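Local coordinates for MREC protein (Listeria monocytogenes, PDB 2J5U) that probably takes part in forming and maintaining cell shape, as a dimeric protein whose dimers assemble into a larger oligomer, at residues D67-N72 against V224-A229; N82-V87 against L125-D130; K98-V103 against G182-A187; V103-G108 against Y217-V222; K162-D167 against Q206-K211. One frame throughout, in Å; residues are numbered along the deposited sequence.

Contact 1 of 5, residues D67-N72 against V224-A229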
# COMPACT_ATOMS: atom_id res chain seq x y z
N ASP A 67 -4.43 -12.06 60.64
CA ASP A 67 -4.42 -10.86 61.47
C ASP A 67 -5.12 -11.00 62.82
O ASP A 67 -6.03 -11.80 62.97
CB ASP A 67 -5.02 -9.69 60.69
CG ASP A 67 -4.23 -9.36 59.43
OD1 ASP A 67 -2.98 -9.43 59.51
OD2 ASP A 67 -4.83 -9.05 58.38
N TYR A 68 -4.67 -10.21 63.80
CA TYR A 68 -5.28 -10.25 65.13
C TYR A 68 -4.82 -9.12 66.06
O TYR A 68 -3.75 -8.55 65.88
CB TYR A 68 -4.98 -11.60 65.79
CG TYR A 68 -3.52 -11.82 66.09
CD1 TYR A 68 -2.75 -12.65 65.30
CD2 TYR A 68 -2.90 -11.17 67.16
CE1 TYR A 68 -1.40 -12.83 65.55
CE2 TYR A 68 -1.55 -11.33 67.42
CZ TYR A 68 -0.80 -12.16 66.61
OH TYR A 68 0.55 -12.29 66.83
N ASP A 69 -5.64 -8.82 67.07
CA ASP A 69 -5.34 -7.81 68.08
C ASP A 69 -5.05 -8.57 69.37
O ASP A 69 -5.92 -9.27 69.88
CB ASP A 69 -6.54 -6.92 68.34
CG ASP A 69 -6.81 -5.96 67.22
OD1 ASP A 69 -7.91 -5.35 67.20
OD2 ASP A 69 -5.92 -5.81 66.36
N PRO A 70 -3.83 -8.45 69.90
CA PRO A 70 -3.49 -9.16 71.14
C PRO A 70 -3.79 -8.37 72.42
O PRO A 70 -3.90 -7.14 72.39
CB PRO A 70 -2.00 -9.43 70.98
CG PRO A 70 -1.54 -8.17 70.31
CD PRO A 70 -2.61 -7.95 69.25
N LEU A 71 -3.96 -9.08 73.53
CA LEU A 71 -4.20 -8.46 74.83
C LEU A 71 -3.40 -9.25 75.84
O LEU A 71 -3.51 -10.48 75.91
CB LEU A 71 -5.68 -8.49 75.21
CG LEU A 71 -6.10 -7.39 76.18
CD1 LEU A 71 -7.49 -7.69 76.72
CD2 LEU A 71 -5.13 -7.27 77.33
N ASN A 72 -2.59 -8.56 76.63
CA ASN A 72 -1.78 -9.23 77.63
C ASN A 72 -2.57 -9.51 78.89
O ASN A 72 -3.44 -8.73 79.26
CB ASN A 72 -0.56 -8.39 77.95
CG ASN A 72 0.48 -8.47 76.86
OD1 ASN A 72 1.43 -7.70 76.84
ND2 ASN A 72 0.30 -9.42 75.95
N VAL A 224 -4.16 -13.02 74.99
CA VAL A 224 -5.43 -13.36 74.36
C VAL A 224 -5.51 -12.68 72.99
O VAL A 224 -5.38 -11.47 72.87
CB VAL A 224 -6.62 -12.90 75.23
CG1 VAL A 224 -7.93 -13.30 74.59
CG2 VAL A 224 -6.52 -13.50 76.60
N LEU A 225 -5.74 -13.48 71.95
CA LEU A 225 -5.83 -12.98 70.58
C LEU A 225 -7.24 -12.80 70.03
O LEU A 225 -8.02 -13.75 69.98
CB LEU A 225 -5.08 -13.91 69.63
CG LEU A 225 -3.70 -14.40 70.09
CD1 LEU A 225 -3.08 -15.27 69.03
CD2 LEU A 225 -2.82 -13.20 70.41
N LYS A 226 -7.58 -11.59 69.62
CA LYS A 226 -8.87 -11.34 69.01
C LYS A 226 -8.62 -11.65 67.53
O LYS A 226 -7.67 -11.15 66.95
CB LYS A 226 -9.27 -9.87 69.18
CG LYS A 226 -10.52 -9.46 68.39
CD LYS A 226 -10.73 -7.95 68.46
CE LYS A 226 -11.93 -7.52 67.61
NZ LYS A 226 -12.16 -6.03 67.66
N ARG A 227 -9.45 -12.49 66.93
CA ARG A 227 -9.26 -12.82 65.51
C ARG A 227 -9.84 -11.72 64.64
O ARG A 227 -10.95 -11.25 64.89
CB ARG A 227 -9.94 -14.16 65.19
CG ARG A 227 -10.21 -14.40 63.72
CD ARG A 227 -10.74 -15.80 63.52
NE ARG A 227 -11.47 -15.95 62.26
CZ ARG A 227 -11.45 -17.05 61.53
NH1 ARG A 227 -12.14 -17.12 60.40
NH2 ARG A 227 -10.72 -18.09 61.91
N SER A 228 -9.08 -11.29 63.63
CA SER A 228 -9.55 -10.22 62.75
C SER A 228 -10.47 -10.74 61.67
O SER A 228 -11.51 -10.15 61.40
CB SER A 228 -8.37 -9.51 62.08
OG SER A 228 -7.55 -8.87 63.03
N ALA A 229 -10.08 -11.84 61.05
CA ALA A 229 -10.89 -12.42 60.00
C ALA A 229 -12.31 -12.66 60.46
O ALA A 229 -12.56 -12.98 61.63
CB ALA A 229 -10.27 -13.72 59.54
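Asp-67 meets Ser-228 where the strand pairing runs out: Ser-228 N donates to Asp-67 O at 3.2 Å from well above the carbonyl plane, and the short serine side chain fits closely beside Asp-67 CB. At Tyr-68, chi1 of 66° places CG between the backbone N and the carbonyl carbon; this rotation lays the ring along its own strand, its edge at Pro-70 N, where CE2 can meet Leu-225 CD2 at 3.7 Å. Asp-69 forms an antiparallel hydrogen-bonded pair with Lys-226: Asp-69 N reaches Lys-226 O at 3.1 Å, and the return bond from Lys-226 N to Asp-69 O is 2.9 Å. The two side chains run alongside each other, with Asp-69 OD1 4.3 Å from Lys-226 NZ, too far for a salt bridge, though the opposite charges probably still attract. These strands, 68-77 and 221-227, are the two ends of a six-stranded antiparallel sheet, and their pairing closes it into a barrel. Pro-70, which has no N-H to give, suits a non-hydrogen-bonded site opposite Leu-225; its CA approaches Val-224 O at 3.4 Å and its CB touches Leu-225 CD2. Leu-71 pairs with Val-224 through two backbone bonds, Val-224 N to Leu-71 O being 2.8 Å.

Contact 2 of 5, residues N82-V87 against L125-D130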
# COMPACT_ATOMS: atom_id res chain seq x y z
N ASN A 82 -7.72 -29.51 89.24
CA ASN A 82 -7.89 -29.57 87.79
C ASN A 82 -6.83 -28.71 87.09
O ASN A 82 -7.10 -27.99 86.12
CB ASN A 82 -9.31 -29.13 87.41
CG ASN A 82 -9.63 -27.72 87.84
OD1 ASN A 82 -8.87 -27.10 88.58
ND2 ASN A 82 -10.76 -27.21 87.38
N TRP A 83 -5.61 -28.82 87.60
CA TRP A 83 -4.45 -28.09 87.11
C TRP A 83 -4.26 -28.06 85.59
O TRP A 83 -3.97 -27.01 85.02
CB TRP A 83 -3.20 -28.68 87.77
CG TRP A 83 -1.99 -27.81 87.68
CD1 TRP A 83 -0.96 -27.91 86.79
CD2 TRP A 83 -1.69 -26.68 88.51
NE1 TRP A 83 -0.04 -26.91 87.01
CE2 TRP A 83 -0.47 -26.14 88.06
CE3 TRP A 83 -2.35 -26.07 89.59
CZ2 TRP A 83 0.11 -25.02 88.65
CZ3 TRP A 83 -1.77 -24.95 90.18
CH2 TRP A 83 -0.55 -24.43 89.70
N ASN A 84 -4.42 -29.21 84.95
CA ASN A 84 -4.22 -29.30 83.51
C ASN A 84 -5.43 -29.00 82.66
O ASN A 84 -5.37 -29.08 81.43
CB ASN A 84 -3.70 -30.69 83.14
CG ASN A 84 -2.33 -30.94 83.69
OD1 ASN A 84 -1.50 -30.03 83.76
ND2 ASN A 84 -2.06 -32.18 84.07
N ASP A 85 -6.54 -28.66 83.28
CA ASP A 85 -7.74 -28.39 82.53
C ASP A 85 -8.01 -26.92 82.32
O ASP A 85 -8.44 -26.47 81.25
CB ASP A 85 -8.98 -28.97 83.24
CG ASP A 85 -9.05 -30.47 83.19
OD1 ASP A 85 -8.47 -31.07 82.25
OD2 ASP A 85 -9.71 -31.06 84.08
N GLN A 86 -7.71 -26.14 83.34
CA GLN A 86 -8.12 -24.78 83.29
C GLN A 86 -7.27 -23.80 84.08
O GLN A 86 -6.52 -24.16 84.97
CB GLN A 86 -9.56 -24.84 83.77
CG GLN A 86 -10.26 -23.65 84.21
CD GLN A 86 -11.66 -24.07 84.63
OE1 GLN A 86 -12.31 -24.84 83.93
NE2 GLN A 86 -12.12 -23.55 85.76
N VAL A 87 -7.42 -22.54 83.72
CA VAL A 87 -6.68 -21.46 84.32
C VAL A 87 -7.57 -20.21 84.27
O VAL A 87 -8.48 -20.12 83.45
CB VAL A 87 -5.36 -21.27 83.53
CG1 VAL A 87 -4.97 -19.83 83.46
CG2 VAL A 87 -4.26 -22.09 84.18
N LEU A 125 -7.14 -25.18 78.71
CA LEU A 125 -5.82 -25.51 78.19
C LEU A 125 -5.78 -26.66 77.20
O LEU A 125 -6.64 -27.54 77.22
CB LEU A 125 -4.88 -25.84 79.35
CG LEU A 125 -4.77 -24.77 80.45
CD1 LEU A 125 -3.90 -25.31 81.55
CD2 LEU A 125 -4.20 -23.49 79.88
N LEU A 126 -4.77 -26.68 76.34
CA LEU A 126 -4.64 -27.75 75.37
C LEU A 126 -4.56 -29.07 76.12
O LEU A 126 -5.12 -30.08 75.66
CB LEU A 126 -3.39 -27.56 74.51
CG LEU A 126 -3.46 -26.37 73.55
CD1 LEU A 126 -2.16 -26.22 72.76
CD2 LEU A 126 -4.62 -26.60 72.60
N THR A 127 -3.90 -29.06 77.27
CA THR A 127 -3.74 -30.28 78.08
C THR A 127 -5.03 -30.75 78.77
O THR A 127 -5.02 -31.74 79.49
CB THR A 127 -2.66 -30.10 79.19
OG1 THR A 127 -3.00 -28.98 80.01
CG2 THR A 127 -1.30 -29.88 78.58
N SER A 128 -6.13 -30.04 78.54
CA SER A 128 -7.40 -30.40 79.16
C SER A 128 -7.84 -31.84 78.93
O SER A 128 -7.49 -32.46 77.91
CB SER A 128 -8.50 -29.48 78.66
OG SER A 128 -9.76 -29.88 79.15
N SER A 129 -8.62 -32.37 79.87
CA SER A 129 -9.12 -33.73 79.76
C SER A 129 -10.49 -33.80 79.08
O SER A 129 -11.10 -34.86 79.03
CB SER A 129 -9.20 -34.38 81.14
OG SER A 129 -10.03 -33.63 82.01
N ASP A 130 -10.96 -32.67 78.56
CA ASP A 130 -12.26 -32.62 77.88
C ASP A 130 -12.11 -33.21 76.49
O ASP A 130 -11.51 -32.59 75.63
CB ASP A 130 -12.74 -31.18 77.75
CG ASP A 130 -14.17 -31.09 77.25
OD1 ASP A 130 -14.54 -31.86 76.34
OD2 ASP A 130 -14.93 -30.24 77.77
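The carboxylate of Asp-85 and the hydroxyl of Ser-129 face each other across this loop-to-loop contact. Although the CB of Asp-85 starts out away from the other segment, its OD1 turns back and takes two donors on its syn side, Ser-129 N at 2.7 Å and Ser-129 OG at 3.0 Å. Both arrive from the same face of the carboxylate. The serine can offer both because its chi1 of 58° holds OG close to its own backbone N, and this double grip limits rotation of the carboxylate. Next to it, Thr-127 crosses the side chain of Asn-84 at a slant, and OG1 donates to Asn-84 O at 2.8 Å, tilted 17° from the carbonyl plane; a short hydroxyl side chain, held near its own backbone, is enough to reach that carbonyl. Leu-125 supplies the apolar part: its CD1 lies 4.2 Å from Val-87 CG2, and Met-216 and Leu-219 also touch its side chain, while its backbone N donates to Asp-85 O. Trp-83 takes little part; its NE1 bonds to Tyr-217 O. At the end of strand 121-125, a type I beta turn from Leu-125 to Ser-128 is followed by an ST turn, in which Ser-128 OG accepts from Asp-130 N, and these turns are tied to the loop that enters strand 86-89, the antiparallel neighbour of 121-125 in the barrel.

Contact 3 of 5, residues K98-V103 against G182-A187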
# COMPACT_ATOMS: atom_id res chain seq x y z
N LYS A 98 -13.49 -12.40 74.84
CA LYS A 98 -14.70 -13.12 74.47
C LYS A 98 -14.45 -14.61 74.36
O LYS A 98 -13.35 -15.05 74.02
CB LYS A 98 -15.24 -12.66 73.12
CG LYS A 98 -15.66 -11.22 73.05
CD LYS A 98 -16.39 -10.93 71.75
CE LYS A 98 -16.94 -9.51 71.78
NZ LYS A 98 -17.67 -9.13 70.54
N PRO A 99 -15.47 -15.42 74.65
CA PRO A 99 -15.36 -16.88 74.57
C PRO A 99 -14.86 -17.29 73.18
O PRO A 99 -15.26 -16.70 72.18
CB PRO A 99 -16.80 -17.35 74.81
CG PRO A 99 -17.34 -16.31 75.73
CD PRO A 99 -16.76 -15.00 75.22
N ASP A 100 -13.99 -18.29 73.13
CA ASP A 100 -13.44 -18.81 71.88
C ASP A 100 -12.22 -18.09 71.33
O ASP A 100 -11.72 -18.46 70.27
CB ASP A 100 -14.52 -18.90 70.80
CG ASP A 100 -15.43 -20.10 70.99
OD1 ASP A 100 -16.50 -20.14 70.35
OD2 ASP A 100 -15.07 -21.01 71.78
N MET A 101 -11.73 -17.08 72.04
CA MET A 101 -10.53 -16.38 71.62
C MET A 101 -9.33 -17.27 71.98
O MET A 101 -9.34 -17.98 73.00
CB MET A 101 -10.40 -15.03 72.33
CG MET A 101 -11.07 -13.86 71.62
SD MET A 101 -11.01 -12.32 72.50
CE MET A 101 -12.13 -11.39 71.60
N ALA A 102 -8.30 -17.26 71.15
CA ALA A 102 -7.12 -18.07 71.41
C ALA A 102 -6.25 -17.43 72.49
O ALA A 102 -6.20 -16.20 72.61
CB ALA A 102 -6.31 -18.23 70.14
N VAL A 103 -5.60 -18.25 73.30
CA VAL A 103 -4.73 -17.73 74.34
C VAL A 103 -3.38 -18.35 74.11
O VAL A 103 -3.27 -19.57 73.97
CB VAL A 103 -5.21 -18.10 75.75
CG1 VAL A 103 -4.26 -17.51 76.77
CG2 VAL A 103 -6.63 -17.59 75.98
N GLY A 182 -11.36 -23.34 61.76
CA GLY A 182 -12.44 -23.65 62.69
C GLY A 182 -13.27 -22.40 62.89
O GLY A 182 -14.30 -22.43 63.56
N GLY A 183 -12.80 -21.30 62.31
CA GLY A 183 -13.51 -20.03 62.39
C GLY A 183 -13.31 -19.16 63.61
O GLY A 183 -13.92 -18.09 63.69
N LYS A 184 -12.47 -19.55 64.55
CA LYS A 184 -12.29 -18.73 65.73
C LYS A 184 -10.89 -18.32 66.13
O LYS A 184 -10.73 -17.44 66.96
CB LYS A 184 -12.98 -19.38 66.92
CG LYS A 184 -12.69 -20.83 67.08
CD LYS A 184 -13.90 -21.65 66.70
CE LYS A 184 -15.10 -21.31 67.57
NZ LYS A 184 -16.17 -22.35 67.44
N PHE A 185 -9.87 -18.93 65.56
CA PHE A 185 -8.50 -18.56 65.90
C PHE A 185 -7.86 -17.95 64.67
O PHE A 185 -8.30 -18.22 63.55
CB PHE A 185 -7.65 -19.78 66.27
CG PHE A 185 -8.03 -20.45 67.56
CD1 PHE A 185 -7.45 -21.67 67.89
CD2 PHE A 185 -8.88 -19.84 68.46
CE1 PHE A 185 -7.72 -22.28 69.11
CE2 PHE A 185 -9.16 -20.43 69.69
CZ PHE A 185 -8.57 -21.66 70.01
N PRO A 186 -6.84 -17.10 64.86
CA PRO A 186 -6.19 -16.53 63.68
C PRO A 186 -5.30 -17.69 63.25
O PRO A 186 -4.98 -18.55 64.07
CB PRO A 186 -5.39 -15.37 64.25
CG PRO A 186 -5.05 -15.85 65.62
CD PRO A 186 -6.37 -16.43 66.08
N ALA A 187 -4.90 -17.74 61.99
CA ALA A 187 -4.04 -18.84 61.58
C ALA A 187 -2.57 -18.49 61.82
O ALA A 187 -2.22 -17.32 61.96
CB ALA A 187 -4.27 -19.16 60.11
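Ala-102 lies over one face of the Phe-185 ring, joining strand 102-105 of the first six-stranded barrel to the loop that connects strands 175-178 and 190-199 of the second. The apolar part is a CH-pi contact: Ala-102 CB stands 3.7 Å from the centroid of the Phe-185 ring, 22° off the ring normal and shifted toward the CD2-CE2 side. Alanine suits this place because its single methyl lets the strand backbone come close to a flat ring. The same methyl is 4.4 Å from Pro-186 CD, so the loop offers it an aromatic face and, more distantly, the proline ring. A second kind of contact is made at the ring's edge. There Asp-100 O lies near the ring plane, 3.3 Å from Phe-185 CE2, where the partly positive aromatic C-H groups can meet a carbonyl. Asp-100 belongs to a type II beta turn from Lys-98 to Met-101, and its positive phi of 85° is that of the turn's third position. Beyond the segments, Phe-185 O accepts from Arg-227 NH2. The charged contact is looser. Bends at chi2 and chi3 carry the long, flexible chain of Lys-184 back to the aspartate, whose opposite charge suits it at this partly exposed spot; the two cross at a slant, with Lys-184 CE 3.3 Å from Asp-100 OD1 and NZ making a long salt bridge of 3.7 Å to that same Asp-100 OD1.

Contact 4 of 5, residues V103-G108 against Y217-V222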
# COMPACT_ATOMS: atom_id res chain seq x y z
N VAL A 103 -5.60 -18.25 73.30
CA VAL A 103 -4.73 -17.73 74.34
C VAL A 103 -3.38 -18.35 74.11
O VAL A 103 -3.27 -19.57 73.97
CB VAL A 103 -5.21 -18.10 75.75
CG1 VAL A 103 -4.26 -17.51 76.77
CG2 VAL A 103 -6.63 -17.59 75.98
N THR A 104 -2.35 -17.51 74.09
CA THR A 104 -0.99 -17.97 73.83
C THR A 104 0.08 -17.36 74.72
O THR A 104 -0.18 -16.50 75.56
CB THR A 104 -0.57 -17.62 72.39
OG1 THR A 104 -0.64 -16.20 72.23
CG2 THR A 104 -1.48 -18.28 71.38
N THR A 105 1.30 -17.84 74.50
CA THR A 105 2.50 -17.37 75.18
C THR A 105 3.51 -17.31 74.05
O THR A 105 3.25 -17.80 72.95
CB THR A 105 3.04 -18.37 76.24
OG1 THR A 105 3.53 -19.55 75.58
CG2 THR A 105 1.96 -18.75 77.22
N PRO A 106 4.68 -16.70 74.29
CA PRO A 106 5.71 -16.59 73.26
C PRO A 106 6.07 -17.91 72.57
O PRO A 106 6.21 -17.97 71.35
CB PRO A 106 6.88 -16.00 74.03
CG PRO A 106 6.16 -15.05 74.97
CD PRO A 106 5.03 -15.89 75.48
N SER A 107 6.22 -18.98 73.34
CA SER A 107 6.59 -20.26 72.76
C SER A 107 5.44 -21.12 72.24
O SER A 107 5.64 -22.30 71.92
CB SER A 107 7.43 -21.07 73.77
OG SER A 107 7.17 -20.66 75.10
N GLY A 108 4.23 -20.56 72.13
CA GLY A 108 3.13 -21.35 71.61
C GLY A 108 1.71 -21.12 72.09
O GLY A 108 1.42 -20.28 72.94
N TYR A 217 2.70 -26.31 82.19
CA TYR A 217 2.72 -26.69 83.60
C TYR A 217 2.86 -25.49 84.52
O TYR A 217 2.41 -25.53 85.66
CB TYR A 217 3.86 -27.66 83.89
CG TYR A 217 3.98 -28.02 85.37
CD1 TYR A 217 4.96 -27.42 86.18
CD2 TYR A 217 3.09 -28.92 85.96
CE1 TYR A 217 5.05 -27.72 87.55
CE2 TYR A 217 3.17 -29.22 87.33
CZ TYR A 217 4.15 -28.62 88.12
OH TYR A 217 4.20 -28.92 89.46
N ASP A 218 3.48 -24.43 84.04
CA ASP A 218 3.65 -23.25 84.86
C ASP A 218 3.30 -22.02 84.03
O ASP A 218 4.12 -21.53 83.26
CB ASP A 218 5.10 -23.18 85.34
CG ASP A 218 5.35 -22.03 86.31
OD1 ASP A 218 6.52 -21.85 86.69
OD2 ASP A 218 4.39 -21.31 86.69
N LEU A 219 2.09 -21.52 84.18
CA LEU A 219 1.68 -20.36 83.40
C LEU A 219 1.54 -19.13 84.25
O LEU A 219 1.02 -19.19 85.36
CB LEU A 219 0.33 -20.63 82.73
CG LEU A 219 0.21 -21.81 81.77
CD1 LEU A 219 -1.24 -22.10 81.54
CD2 LEU A 219 0.92 -21.49 80.48
N ASN A 220 2.00 -18.00 83.72
CA ASN A 220 1.87 -16.75 84.43
C ASN A 220 1.43 -15.69 83.45
O ASN A 220 0.27 -15.29 83.44
CB ASN A 220 3.18 -16.33 85.06
CG ASN A 220 3.05 -15.03 85.84
OD1 ASN A 220 4.04 -14.36 86.11
ND2 ASN A 220 1.81 -14.68 86.20
N HIS A 221 2.36 -15.22 82.62
CA HIS A 221 2.03 -14.21 81.62
C HIS A 221 1.48 -14.88 80.37
O HIS A 221 2.03 -15.87 79.88
CB HIS A 221 3.24 -13.36 81.32
CG HIS A 221 3.62 -12.49 82.48
ND1 HIS A 221 2.72 -11.63 83.08
CD2 HIS A 221 4.78 -12.38 83.17
CE1 HIS A 221 3.31 -11.04 84.11
NE2 HIS A 221 4.55 -11.47 84.18
N VAL A 222 0.40 -14.30 79.86
CA VAL A 222 -0.30 -14.88 78.73
C VAL A 222 -0.91 -13.84 77.79
O VAL A 222 -1.11 -12.68 78.17
CB VAL A 222 -1.38 -15.80 79.32
CG1 VAL A 222 -2.72 -15.55 78.69
CG2 VAL A 222 -0.95 -17.22 79.20
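Thr-105 has chi1 of 67°, which sets OG1 between its backbone N and carbonyl carbon and leaves CG2 anti to the carbonyl carbon, turned to Val-222. Thr-105 CG2 meets Val-222 CG2 at 3.8 Å and lies 3.9 Å from His-221 O; Leu-219 CD2 reaches the same methyl more distantly. With one methyl and one hydroxyl, threonine serves both sides, for its OG1 makes a weak hydrogen bond to Gly-108 O within its own segment. Val-103 and Val-222 cross at about a right angle through their CG1 methyls, but the modelled approach is too short to trust. Beta-branched residues suit this buried pairing because they bring bulk close to the strand backbone. No hydrogen bond links the two segments. A CA-H contact from Val-222 CA to Thr-104 O, at 3.6 Å, is the nearest approach to a polar tie, and the strands are bonded instead one step on, between Thr-104 and Thr-223. Thr-105 and Gly-108 bond to each other in both directions, at 2.9 Å from Thr-105 N to Gly-108 O and 3.0 Å from Gly-108 N to Thr-105 O. That closes a 2:2 beta hairpin, its two-residue loop a type I turn, linking strands 102-105 and 108-116 of the barrel beside strand 221-227.

Contact 5 of 5, residues K162-D167 against Q206-K211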
# COMPACT_ATOMS: atom_id res chain seq x y z
N LYS A 162 -5.34 -35.54 64.56
CA LYS A 162 -6.12 -36.54 63.83
C LYS A 162 -6.59 -36.10 62.45
O LYS A 162 -6.75 -34.91 62.16
CB LYS A 162 -7.35 -36.94 64.64
CG LYS A 162 -7.10 -37.37 66.07
CD LYS A 162 -8.41 -37.65 66.78
CE LYS A 162 -8.20 -38.10 68.21
NZ LYS A 162 -9.50 -38.36 68.90
N GLN A 163 -6.81 -37.09 61.59
CA GLN A 163 -7.31 -36.88 60.24
C GLN A 163 -6.43 -36.25 59.19
O GLN A 163 -6.90 -35.46 58.39
CB GLN A 163 -8.60 -36.10 60.31
CG GLN A 163 -9.72 -36.94 60.79
CD GLN A 163 -11.01 -36.18 60.87
OE1 GLN A 163 -11.20 -35.36 61.78
NE2 GLN A 163 -11.91 -36.44 59.93
N LEU A 164 -5.15 -36.61 59.18
CA LEU A 164 -4.25 -36.09 58.18
C LEU A 164 -4.39 -37.04 57.00
O LEU A 164 -4.68 -38.21 57.18
CB LEU A 164 -2.81 -36.10 58.69
CG LEU A 164 -2.52 -35.05 59.77
CD1 LEU A 164 -3.34 -35.38 60.98
CD2 LEU A 164 -1.04 -35.03 60.12
N PRO A 165 -4.20 -36.53 55.77
CA PRO A 165 -4.32 -37.36 54.57
C PRO A 165 -3.46 -38.61 54.68
O PRO A 165 -2.29 -38.54 55.07
CB PRO A 165 -3.87 -36.42 53.45
CG PRO A 165 -2.97 -35.42 54.16
CD PRO A 165 -3.72 -35.18 55.44
N TYR A 166 -4.03 -39.76 54.32
CA TYR A 166 -3.32 -41.04 54.42
C TYR A 166 -2.18 -41.27 53.44
O TYR A 166 -1.32 -42.11 53.68
CB TYR A 166 -4.32 -42.19 54.27
CG TYR A 166 -4.71 -42.45 52.84
CD1 TYR A 166 -3.94 -43.30 52.03
CD2 TYR A 166 -5.82 -41.83 52.27
CE1 TYR A 166 -4.29 -43.53 50.69
CE2 TYR A 166 -6.17 -42.05 50.93
CZ TYR A 166 -5.40 -42.90 50.15
OH TYR A 166 -5.76 -43.12 48.84
N ASP A 167 -2.16 -40.53 52.34
CA ASP A 167 -1.11 -40.72 51.35
C ASP A 167 0.04 -39.74 51.44
O ASP A 167 1.04 -39.87 50.72
CB ASP A 167 -1.72 -40.65 49.96
CG ASP A 167 -2.59 -39.44 49.79
OD1 ASP A 167 -2.05 -38.31 49.79
OD2 ASP A 167 -3.83 -39.62 49.67
N GLN A 206 -4.13 -40.58 58.82
CA GLN A 206 -2.98 -40.74 59.69
C GLN A 206 -3.19 -39.92 60.95
O GLN A 206 -4.08 -39.07 61.01
CB GLN A 206 -1.70 -40.27 59.01
CG GLN A 206 -1.17 -41.21 57.95
CD GLN A 206 0.10 -40.69 57.32
OE1 GLN A 206 1.18 -40.77 57.90
NE2 GLN A 206 -0.02 -40.12 56.13
N THR A 207 -2.38 -40.18 61.96
CA THR A 207 -2.48 -39.45 63.21
C THR A 207 -1.07 -39.14 63.64
O THR A 207 -0.22 -40.02 63.68
CB THR A 207 -3.15 -40.29 64.30
OG1 THR A 207 -4.44 -40.71 63.83
CG2 THR A 207 -3.32 -39.47 65.57
N ALA A 208 -0.81 -37.88 63.95
CA ALA A 208 0.51 -37.50 64.40
C ALA A 208 0.40 -37.14 65.88
O ALA A 208 -0.65 -36.69 66.35
CB ALA A 208 1.02 -36.30 63.62
N PHE A 209 1.47 -37.38 66.62
CA PHE A 209 1.48 -37.04 68.03
C PHE A 209 2.41 -35.86 68.12
O PHE A 209 3.51 -35.88 67.55
CB PHE A 209 1.92 -38.25 68.85
CG PHE A 209 0.96 -39.38 68.77
CD1 PHE A 209 0.96 -40.24 67.68
CD2 PHE A 209 -0.04 -39.52 69.73
CE1 PHE A 209 -0.02 -41.23 67.55
CE2 PHE A 209 -1.03 -40.50 69.61
CZ PHE A 209 -1.02 -41.35 68.52
N ILE A 210 1.96 -34.83 68.81
CA ILE A 210 2.71 -33.60 68.87
C ILE A 210 3.17 -33.12 70.22
O ILE A 210 2.45 -33.23 71.22
CB ILE A 210 1.88 -32.52 68.16
CG1 ILE A 210 1.69 -32.96 66.70
CG2 ILE A 210 2.55 -31.15 68.26
CD1 ILE A 210 0.67 -32.16 65.93
N LYS A 211 4.38 -32.59 70.24
CA LYS A 211 4.98 -32.05 71.45
C LYS A 211 4.67 -30.56 71.51
O LYS A 211 5.23 -29.77 70.75
CB LYS A 211 6.49 -32.24 71.41
CG LYS A 211 7.22 -31.61 72.57
CD LYS A 211 8.72 -31.64 72.34
CE LYS A 211 9.45 -30.90 73.46
NZ LYS A 211 10.92 -30.83 73.20
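The side-chain amide of Gln-206 meets the carbonyl of Pro-165 at 3.0 Å from NE2 to O. NE2 sits in the carbonyl plane of Pro-165, on a lone pair, but the oxygen is 26° out of the amide plane of Gln-206, so the two flat groups are somewhat twisted against each other. The other flat group, the Tyr-166 ring, leads away from Gln-206 and carries Asp-167 OD2 over one face, offset toward the rim. Next to the amide, Leu-164 and Gln-206 form an antiparallel hydrogen-bonded pair, with Gln-206 N to Leu-164 O at 2.9 Å and Leu-164 N to Gln-206 O at 3.2 Å. Strands 158-165 and 205-212 are neighbours in the second six-stranded barrel; the angle between their directions here is 116°, and the positive phi of Gln-163, 71°, is consistent with a beta bulge. Leucine suits buried position 164 through its apolar neighbours, Phe-170 and Ala-208, whose small methyl CB is 4.3 Å from Leu-164 CD2. Pro-165 packs on Tyr-217 of the second subunit. Gln-206 NE2 also donates to Met-168 O, so a neutral, buried amide satisfies backbone oxygens, tying the chain after strand 158-165 to strand 205-212 without introducing a charge.

Contacts 1, 2 and 4 belong to the first barrel, contact 3 joins the two barrels, and contact 5 lies in the second, on the far side of the chain's centre from contacts 1 and 4. Contacts 1 and 4 share strand 221-227, while contacts 3 and 4 share strand 102-105 and Val-103. Contact 1 is a regular backbone ladder with several exposed side chains; contact 4, next along the same strand, has no hydrogen bond across it and is made mainly of methyl contacts, partly buried. Contact 2 instead uses side-chain hydroxyls and a carboxylate in loops, and touches contact 4 through Trp-83 and Leu-125. Contact 3 relies on an aromatic face and a loose charge pair. Contact 5 combines strand pairing with a buried amide.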